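Local coordinates for E3 ubiquitin-protein ligase HERC2 (Homo sapiens, PDB 4L1M) that is a ubiquitin-protein ligase, represented here by its first RCC1-like domain, a seven-bladed beta-propeller that probably serves as a protein-interaction module, at residues His107-Leu112 with Tyr119-Gly124; Lys99-Ser104 with Val156-Gly161. One frame throughout, in Å; residues are numbered along the deposited sequence.

Contact 1 of 2, residues His107-Leu112 with Tyr119-Gly124; sequences HHYLAL and YSWGCG. With SO4 (sulfate ion), chain G.
One face of the Trp121 indole is covered by the CB of Tyr109, which sits 3.5 Å from the centroid of the six-membered ring in a CH-pi contact, while Ala111 CB meets the edge of the same ring at CZ3. The phenol of Tyr109 continues toward the five-membered ring, its plane turned 31° from that of the indole. Trp121 reaches this place through a chi1 of 68°, which folds the indole back over the neighbouring strand. At the edge of the Tyr119 ring lies Ala111 O, which accepts the bond from Tyr119 N at 2.8 Å.

These side chains share one face of an antiparallel hairpin inside a propeller blade; Leu110 CD2 and Ser120 CB touch at 3.6 Å on the other. Tyr109 and Trp121 exchange backbone bonds as a hydrogen-bonded pair, and Cys123 N extends the pairing to His107 O at 3.0 Å.

A sulfate, probably from the crystallisation liquor, takes a bond from Tyr109 OH to O4 at 3.1 Å and a weak one from His107 ND1 to O2. With Arg64 NE as a third donor, these side chains form a small anion-binding site, whose N-H and O-H groups would suit a sulfate or similar anion.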
ATOM      1  N   HIS A 107       1.480 -10.380   6.991  1.00 42.43           N
ATOM      2  CA  HIS A 107       0.864 -11.712   7.011  1.00 44.90           C
ATOM      3  C   HIS A 107      -0.598 -11.619   7.461  1.00 43.33           C
ATOM      4  O   HIS A 107      -1.114 -12.533   8.113  1.00 47.38           O
ATOM      5  CB  HIS A 107       1.635 -12.663   7.990  1.00 47.20           C
ATOM      6  CG  HIS A 107       3.084 -12.803   7.661  1.00 50.40           C
ATOM      7  ND1 HIS A 107       3.580 -13.867   6.936  1.00 53.14           N
ATOM      8  CD2 HIS A 107       4.138 -11.977   7.892  1.00 50.60           C
ATOM      9  CE1 HIS A 107       4.880 -13.703   6.748  1.00 54.71           C
ATOM     10  NE2 HIS A 107       5.243 -12.560   7.312  1.00 53.00           N
ATOM     11  N   HIS A 108      -1.243 -10.499   7.189  1.00 39.89           N
ATOM     12  CA  HIS A 108      -2.648 -10.381   7.467  1.00 40.90           C
ATOM     13  C   HIS A 108      -3.306  -9.554   6.396  1.00 40.41           C
ATOM     14  O   HIS A 108      -2.636  -8.828   5.686  1.00 41.68           O
ATOM     15  CB  HIS A 108      -2.923  -9.854   8.874  1.00 40.72           C
ATOM     16  CG  HIS A 108      -2.723  -8.379   9.036  1.00 40.75           C
ATOM     17  ND1 HIS A 108      -1.486  -7.783   8.926  1.00 40.41           N
ATOM     18  CD2 HIS A 108      -3.588  -7.394   9.374  1.00 40.13           C
ATOM     19  CE1 HIS A 108      -1.603  -6.489   9.167  1.00 39.55           C
ATOM     20  NE2 HIS A 108      -2.869  -6.229   9.442  1.00 39.91           N
ATOM     21  N   TYR A 109      -4.622  -9.694   6.284  1.00 40.44           N
ATOM     22  CA  TYR A 109      -5.362  -9.168   5.156  1.00 41.77           C
ATOM     23  C   TYR A 109      -6.600  -8.472   5.677  1.00 42.51           C
ATOM     24  O   TYR A 109      -7.154  -8.886   6.700  1.00 44.98           O
ATOM     25  CB  TYR A 109      -5.740 -10.321   4.228  1.00 42.62           C
ATOM     26  CG  TYR A 109      -4.584 -11.268   4.039  1.00 44.95           C
ATOM     27  CD1 TYR A 109      -3.636 -11.054   3.056  1.00 44.83           C
ATOM     28  CD2 TYR A 109      -4.401 -12.332   4.904  1.00 48.25           C
ATOM     29  CE1 TYR A 109      -2.552 -11.899   2.904  1.00 46.79           C
ATOM     30  CE2 TYR A 109      -3.326 -13.180   4.776  1.00 49.75           C
ATOM     31  CZ  TYR A 109      -2.397 -12.966   3.771  1.00 50.32           C
ATOM     32  OH  TYR A 109      -1.311 -13.829   3.669  1.00 51.88           O
ATOM     33  N   LEU A 110      -7.020  -7.423   4.972  1.00 40.74           N
ATOM     34  CA  LEU A 110      -8.334  -6.821   5.153  1.00 41.14           C
ATOM     35  C   LEU A 110      -9.128  -6.823   3.842  1.00 39.48           C
ATOM     36  O   LEU A 110      -8.561  -6.699   2.757  1.00 36.28           O
ATOM     37  CB  LEU A 110      -8.188  -5.374   5.582  1.00 41.69           C
ATOM     38  CG  LEU A 110      -7.448  -5.113   6.867  1.00 42.78           C
ATOM     39  CD1 LEU A 110      -7.467  -3.615   7.130  1.00 44.07           C
ATOM     40  CD2 LEU A 110      -8.074  -5.836   8.037  1.00 44.30           C
ATOM     41  N   ALA A 111     -10.443  -6.925   3.971  1.00 39.53           N
ATOM     42  CA  ALA A 111     -11.320  -6.815   2.847  1.00 40.57           C
ATOM     43  C   ALA A 111     -12.525  -5.977   3.222  1.00 42.87           C
ATOM     44  O   ALA A 111     -13.034  -6.094   4.333  1.00 44.50           O
ATOM     45  CB  ALA A 111     -11.751  -8.191   2.398  1.00 41.40           C
ATOM     46  N   LEU A 112     -12.997  -5.157   2.278  1.00 43.96           N
ATOM     47  CA  LEU A 112     -14.086  -4.210   2.519  1.00 45.16           C
ATOM     48  C   LEU A 112     -15.238  -4.472   1.559  1.00 46.89           C
ATOM     49  O   LEU A 112     -15.051  -4.480   0.357  1.00 45.23           O
ATOM     50  CB  LEU A 112     -13.592  -2.771   2.312  1.00 44.84           C
ATOM     51  CG  LEU A 112     -14.654  -1.661   2.398  1.00 46.96           C
ATOM     52  CD1 LEU A 112     -15.381  -1.694   3.732  1.00 47.97           C
ATOM     53  CD2 LEU A 112     -14.038  -0.295   2.216  1.00 47.69           C
ATOM     54  N   TYR A 119     -13.609  -7.200   6.861  1.00 44.56           N
ATOM     55  CA  TYR A 119     -13.203  -8.556   7.231  1.00 44.52           C
ATOM     56  C   TYR A 119     -11.719  -8.579   7.429  1.00 42.33           C
ATOM     57  O   TYR A 119     -10.996  -7.853   6.759  1.00 41.00           O
ATOM     58  CB  TYR A 119     -13.540  -9.561   6.130  1.00 44.77           C
ATOM     59  CG  TYR A 119     -14.996  -9.688   5.863  1.00 46.31           C
ATOM     60  CD1 TYR A 119     -15.674  -8.717   5.142  1.00 46.69           C
ATOM     61  CD2 TYR A 119     -15.714 -10.789   6.330  1.00 48.16           C
ATOM     62  CE1 TYR A 119     -17.031  -8.840   4.882  1.00 48.57           C
ATOM     63  CE2 TYR A 119     -17.064 -10.930   6.072  1.00 49.45           C
ATOM     64  CZ  TYR A 119     -17.718  -9.952   5.348  1.00 49.63           C
ATOM     65  OH  TYR A 119     -19.063 -10.067   5.110  1.00 52.23           O
ATOM     66  N   SER A 120     -11.256  -9.416   8.344  1.00 41.67           N
ATOM     67  CA  SER A 120      -9.811  -9.554   8.563  1.00 40.03           C
ATOM     68  C   SER A 120      -9.457 -11.001   8.747  1.00 39.97           C
ATOM     69  O   SER A 120     -10.267 -11.785   9.236  1.00 41.68           O
ATOM     70  CB  SER A 120      -9.369  -8.752   9.789  1.00 39.06           C
ATOM     71  OG  SER A 120      -9.953  -9.285  10.965  1.00 40.08           O
ATOM     72  N   TRP A 121      -8.268 -11.367   8.332  1.00 39.17           N
ATOM     73  CA  TRP A 121      -7.758 -12.696   8.642  1.00 41.53           C
ATOM     74  C   TRP A 121      -6.236 -12.750   8.559  1.00 41.74           C
ATOM     75  O   TRP A 121      -5.585 -11.767   8.173  1.00 38.72           O
ATOM     76  CB  TRP A 121      -8.424 -13.772   7.764  1.00 42.21           C
ATOM     77  CG  TRP A 121      -8.105 -13.751   6.297  1.00 42.25           C
ATOM     78  CD1 TRP A 121      -7.364 -14.679   5.624  1.00 42.76           C
ATOM     79  CD2 TRP A 121      -8.551 -12.810   5.308  1.00 41.07           C
ATOM     80  NE1 TRP A 121      -7.294 -14.358   4.300  1.00 41.90           N
ATOM     81  CE2 TRP A 121      -8.009 -13.217   4.076  1.00 41.02           C
ATOM     82  CE3 TRP A 121      -9.319 -11.652   5.348  1.00 41.83           C
ATOM     83  CZ2 TRP A 121      -8.231 -12.518   2.884  1.00 41.10           C
ATOM     84  CZ3 TRP A 121      -9.558 -10.953   4.152  1.00 41.24           C
ATOM     85  CH2 TRP A 121      -9.010 -11.387   2.947  1.00 41.14           C
ATOM     86  N   GLY A 122      -5.681 -13.901   8.944  1.00 43.59           N
ATOM     87  CA  GLY A 122      -4.243 -14.097   8.984  1.00 43.49           C
ATOM     88  C   GLY A 122      -3.740 -14.065  10.404  1.00 44.40           C
ATOM     89  O   GLY A 122      -4.437 -14.509  11.325  1.00 45.04           O
ATOM     90  N   CYS A 123      -2.526 -13.549  10.576  1.00 45.15           N
ATOM     91  CA  CYS A 123      -1.871 -13.464  11.882  1.00 46.45           C
ATOM     92  C   CYS A 123      -2.597 -12.518  12.838  1.00 46.32           C
ATOM     93  O   CYS A 123      -3.050 -11.435  12.445  1.00 45.83           O
ATOM     94  CB  CYS A 123      -0.440 -12.997  11.712  1.00 46.97           C
ATOM     95  SG  CYS A 123       0.534 -13.100  13.236  1.00 55.99           S
ATOM     96  N   GLY A 124      -2.692 -12.934  14.098  1.00 48.97           N
ATOM     97  CA  GLY A 124      -3.462 -12.231  15.121  1.00 50.54           C
ATOM     98  C   GLY A 124      -2.628 -11.471  16.140  1.00 50.71           C
ATOM     99  O   GLY A 124      -3.184 -10.729  16.946  1.00 51.50           O
TER
HETATM  100  S   SO4 G 804       1.226 -16.209   4.938  1.00115.21           S
HETATM  101  O1  SO4 G 804       0.923 -17.269   3.947  1.00104.72           O
HETATM  102  O2  SO4 G 804       2.263 -16.718   5.878  1.00 97.51           O
HETATM  103  O3  SO4 G 804       1.729 -14.999   4.223  1.00121.89           O
HETATM  104  O4  SO4 G 804      -0.013 -15.823   5.678  1.00101.88           O

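Contact 2 of 2, residues Lys99-Ser104 with Val156-Gly161; sequences KIAAHS and VHIACG
Lys99 leaves its strand with CG anti to the carbonyl carbon (chi1 -72°) and then runs extended, a course that carries NZ across to Val156 O, where it donates a 3.0 Å hydrogen bond in the carbonyl plane. Lys99 NZ also comes 3.2 Å from His157 CD2, the two side chains crossing at about a right angle. On the other strand, a chi1 of 48° tucks CG1 of Ile158 in over its own backbone and aims CD1 at the Lys99-Ala101 backbone; Ile158 CD1 ends 3.7 Å from Ile100 C and 3.9 Å from Ala101 CB.

The two strands run nearly parallel, 17° apart, yet no backbone hydrogen bond links them: they are the innermost strands of consecutive blades of the beta-propeller, packed side by side around its central channel. Near the start of 156-161, a classic beta bulge sets Val156 and His157 both opposite Ile168 of their own blade.

Further along, Cys160 SG rests 3.8 Å from Ala102 CA. A water spans the backbones here, accepting from Cys160 N at 2.9 Å and donating weakly to Ala102 O. His103 has its ring edge against Cys160 O, 3.4 Å from CD2, and ND1 of that ring takes a bond from Asp105 N.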
ATOM      1  N   LYS A  99     -12.817  -3.506  -1.845  1.00 43.28           N
ATOM      2  CA  LYS A  99     -11.415  -3.193  -1.570  1.00 42.23           C
ATOM      3  C   LYS A  99     -10.754  -4.307  -0.810  1.00 40.12           C
ATOM      4  O   LYS A  99     -11.401  -5.029  -0.054  1.00 38.18           O
ATOM      5  CB  LYS A  99     -11.262  -1.867  -0.798  1.00 43.12           C
ATOM      6  CG  LYS A  99     -11.547  -0.649  -1.641  1.00 46.96           C
ATOM      7  CD  LYS A  99     -10.919   0.603  -1.091  1.00 50.30           C
ATOM      8  CE  LYS A  99     -11.508   1.822  -1.802  1.00 53.95           C
ATOM      9  NZ  LYS A  99     -11.004   3.087  -1.195  1.00 56.00           N
ATOM     10  N   ILE A 100      -9.448  -4.435  -1.036  1.00 38.13           N
ATOM     11  CA  ILE A 100      -8.621  -5.342  -0.294  1.00 36.96           C
ATOM     12  C   ILE A 100      -7.364  -4.625   0.146  1.00 35.85           C
ATOM     13  O   ILE A 100      -6.974  -3.629  -0.418  1.00 34.84           O
ATOM     14  CB  ILE A 100      -8.231  -6.577  -1.138  1.00 36.66           C
ATOM     15  CG1 ILE A 100      -7.697  -6.150  -2.513  1.00 36.52           C
ATOM     16  CG2 ILE A 100      -9.409  -7.505  -1.258  1.00 37.86           C
ATOM     17  CD1 ILE A 100      -7.252  -7.297  -3.409  1.00 37.24           C
ATOM     18  N   ALA A 101      -6.711  -5.160   1.160  1.00 36.98           N
ATOM     19  CA  ALA A 101      -5.469  -4.588   1.611  1.00 36.30           C
ATOM     20  C   ALA A 101      -4.600  -5.638   2.261  1.00 37.55           C
ATOM     21  O   ALA A 101      -5.080  -6.650   2.778  1.00 40.21           O
ATOM     22  CB  ALA A 101      -5.740  -3.464   2.593  1.00 35.92           C
ATOM     23  N   ALA A 102      -3.313  -5.352   2.236  1.00 38.14           N
ATOM     24  CA  ALA A 102      -2.303  -6.161   2.835  1.00 38.69           C
ATOM     25  C   ALA A 102      -1.039  -5.353   2.677  1.00 38.89           C
ATOM     26  O   ALA A 102      -1.031  -4.409   1.941  1.00 42.02           O
ATOM     27  CB  ALA A 102      -2.170  -7.494   2.126  1.00 38.82           C
ATOM     28  N   HIS A 103       0.032  -5.743   3.352  1.00 39.79           N
ATOM     29  CA  HIS A 103       1.273  -4.992   3.324  1.00 39.03           C
ATOM     30  C   HIS A 103       2.366  -5.906   2.855  1.00 39.83           C
ATOM     31  O   HIS A 103       2.378  -7.078   3.216  1.00 40.68           O
ATOM     32  CB  HIS A 103       1.595  -4.509   4.727  1.00 40.03           C
ATOM     33  CG  HIS A 103       2.762  -3.603   4.780  1.00 40.06           C
ATOM     34  ND1 HIS A 103       4.046  -4.068   4.932  1.00 41.41           N
ATOM     35  CD2 HIS A 103       2.854  -2.260   4.674  1.00 37.64           C
ATOM     36  CE1 HIS A 103       4.885  -3.052   4.907  1.00 39.16           C
ATOM     37  NE2 HIS A 103       4.183  -1.942   4.772  1.00 39.03           N
ATOM     38  N   SER A 104       3.323  -5.386   2.095  1.00 41.70           N
ATOM     39  CA  SER A 104       4.294  -6.266   1.426  1.00 42.74           C
ATOM     40  C   SER A 104       5.264  -7.023   2.388  1.00 42.55           C
ATOM     41  O   SER A 104       5.915  -7.990   1.979  1.00 42.67           O
ATOM     42  CB  SER A 104       5.029  -5.483   0.340  1.00 41.97           C
ATOM     43  OG  SER A 104       5.999  -4.679   0.912  1.00 43.68           O
ATOM     44  N   VAL A 156     -14.720   3.438   4.252  1.00 44.09           N
ATOM     45  CA  VAL A 156     -14.508   3.534   2.810  1.00 43.69           C
ATOM     46  C   VAL A 156     -13.080   3.269   2.359  1.00 43.44           C
ATOM     47  O   VAL A 156     -12.855   3.129   1.182  1.00 44.93           O
ATOM     48  CB  VAL A 156     -14.938   4.906   2.271  1.00 45.20           C
ATOM     49  CG1 VAL A 156     -16.440   5.106   2.477  1.00 47.65           C
ATOM     50  CG2 VAL A 156     -14.146   6.044   2.925  1.00 43.98           C
ATOM     51  N   HIS A 157     -12.112   3.251   3.263  1.00 44.55           N
ATOM     52  CA  HIS A 157     -10.746   2.894   2.917  1.00 46.60           C
ATOM     53  C   HIS A 157     -10.152   1.946   3.961  1.00 43.03           C
ATOM     54  O   HIS A 157     -10.521   1.995   5.116  1.00 40.53           O
ATOM     55  CB  HIS A 157      -9.896   4.135   2.775  1.00 53.54           C
ATOM     56  CG  HIS A 157      -8.664   3.903   1.969  1.00 65.53           C
ATOM     57  ND1 HIS A 157      -7.435   3.565   2.512  1.00 74.32           N
ATOM     58  CD2 HIS A 157      -8.495   3.901   0.629  1.00 73.75           C
ATOM     59  CE1 HIS A 157      -6.561   3.391   1.531  1.00 77.38           C
ATOM     60  NE2 HIS A 157      -7.183   3.588   0.380  1.00 77.52           N
ATOM     61  N   ILE A 158      -9.262   1.063   3.528  1.00 40.84           N
ATOM     62  CA  ILE A 158      -8.577   0.143   4.430  1.00 39.89           C
ATOM     63  C   ILE A 158      -7.071   0.053   4.117  1.00 38.69           C
ATOM     64  O   ILE A 158      -6.635   0.276   2.976  1.00 36.26           O
ATOM     65  CB  ILE A 158      -9.167  -1.274   4.380  1.00 39.52           C
ATOM     66  CG1 ILE A 158      -9.336  -1.741   2.944  1.00 40.07           C
ATOM     67  CG2 ILE A 158     -10.487  -1.307   5.112  1.00 41.44           C
ATOM     68  CD1 ILE A 158      -9.597  -3.230   2.804  1.00 40.62           C
ATOM     69  N   ALA A 159      -6.281  -0.246   5.139  1.00 37.78           N
ATOM     70  CA  ALA A 159      -4.854  -0.291   4.962  1.00 37.97           C
ATOM     71  C   ALA A 159      -4.256  -1.217   5.984  1.00 40.33           C
ATOM     72  O   ALA A 159      -4.787  -1.355   7.067  1.00 44.22           O
ATOM     73  CB  ALA A 159      -4.273   1.100   5.106  1.00 37.56           C
ATOM     74  N   CYS A 160      -3.122  -1.822   5.634  1.00 40.52           N
ATOM     75  CA  CYS A 160      -2.361  -2.642   6.540  1.00 38.41           C
ATOM     76  C   CYS A 160      -0.920  -2.166   6.662  1.00 38.57           C
ATOM     77  O   CYS A 160      -0.303  -1.704   5.686  1.00 37.11           O
ATOM     78  CB  CYS A 160      -2.322  -4.066   6.031  1.00 39.22           C
ATOM     79  SG  CYS A 160      -3.909  -4.900   6.038  1.00 39.71           S
ATOM     80  N   GLY A 161      -0.381  -2.325   7.863  1.00 38.76           N
ATOM     81  CA  GLY A 161       1.053  -2.284   8.095  1.00 38.82           C
ATOM     82  C   GLY A 161       1.550  -3.698   8.240  1.00 40.48           C
ATOM     83  O   GLY A 161       0.801  -4.658   8.023  1.00 40.14           O
TER
HETATM   84  O   HOH W   1      -2.565  -1.514   2.804  1.00 28.89           O

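How the contacts relate
After the strands of the preceding blades, the chain reaches strand 97-101, the inner strand of its blade, then turns into strand 108-113 and back along 118-122. Contact 1 closes this short hairpin loop within the blade. The chain next forms the outer strand 140-142 and crosses to strand 155-160, where contact 2 closes a loop of some fifty residues that encloses contact 1 entirely; the two nest and do not cross. Strands 97-101 and 108-113 are neighbours in one sheet, probably bonded from Leu112 N to Lys99 O and from Ala101 N to Leu110 O. Contact 1 joins the two middle strands of the blade, and contact 2 seats that blade against the next, with Leu110 also packing across that boundary.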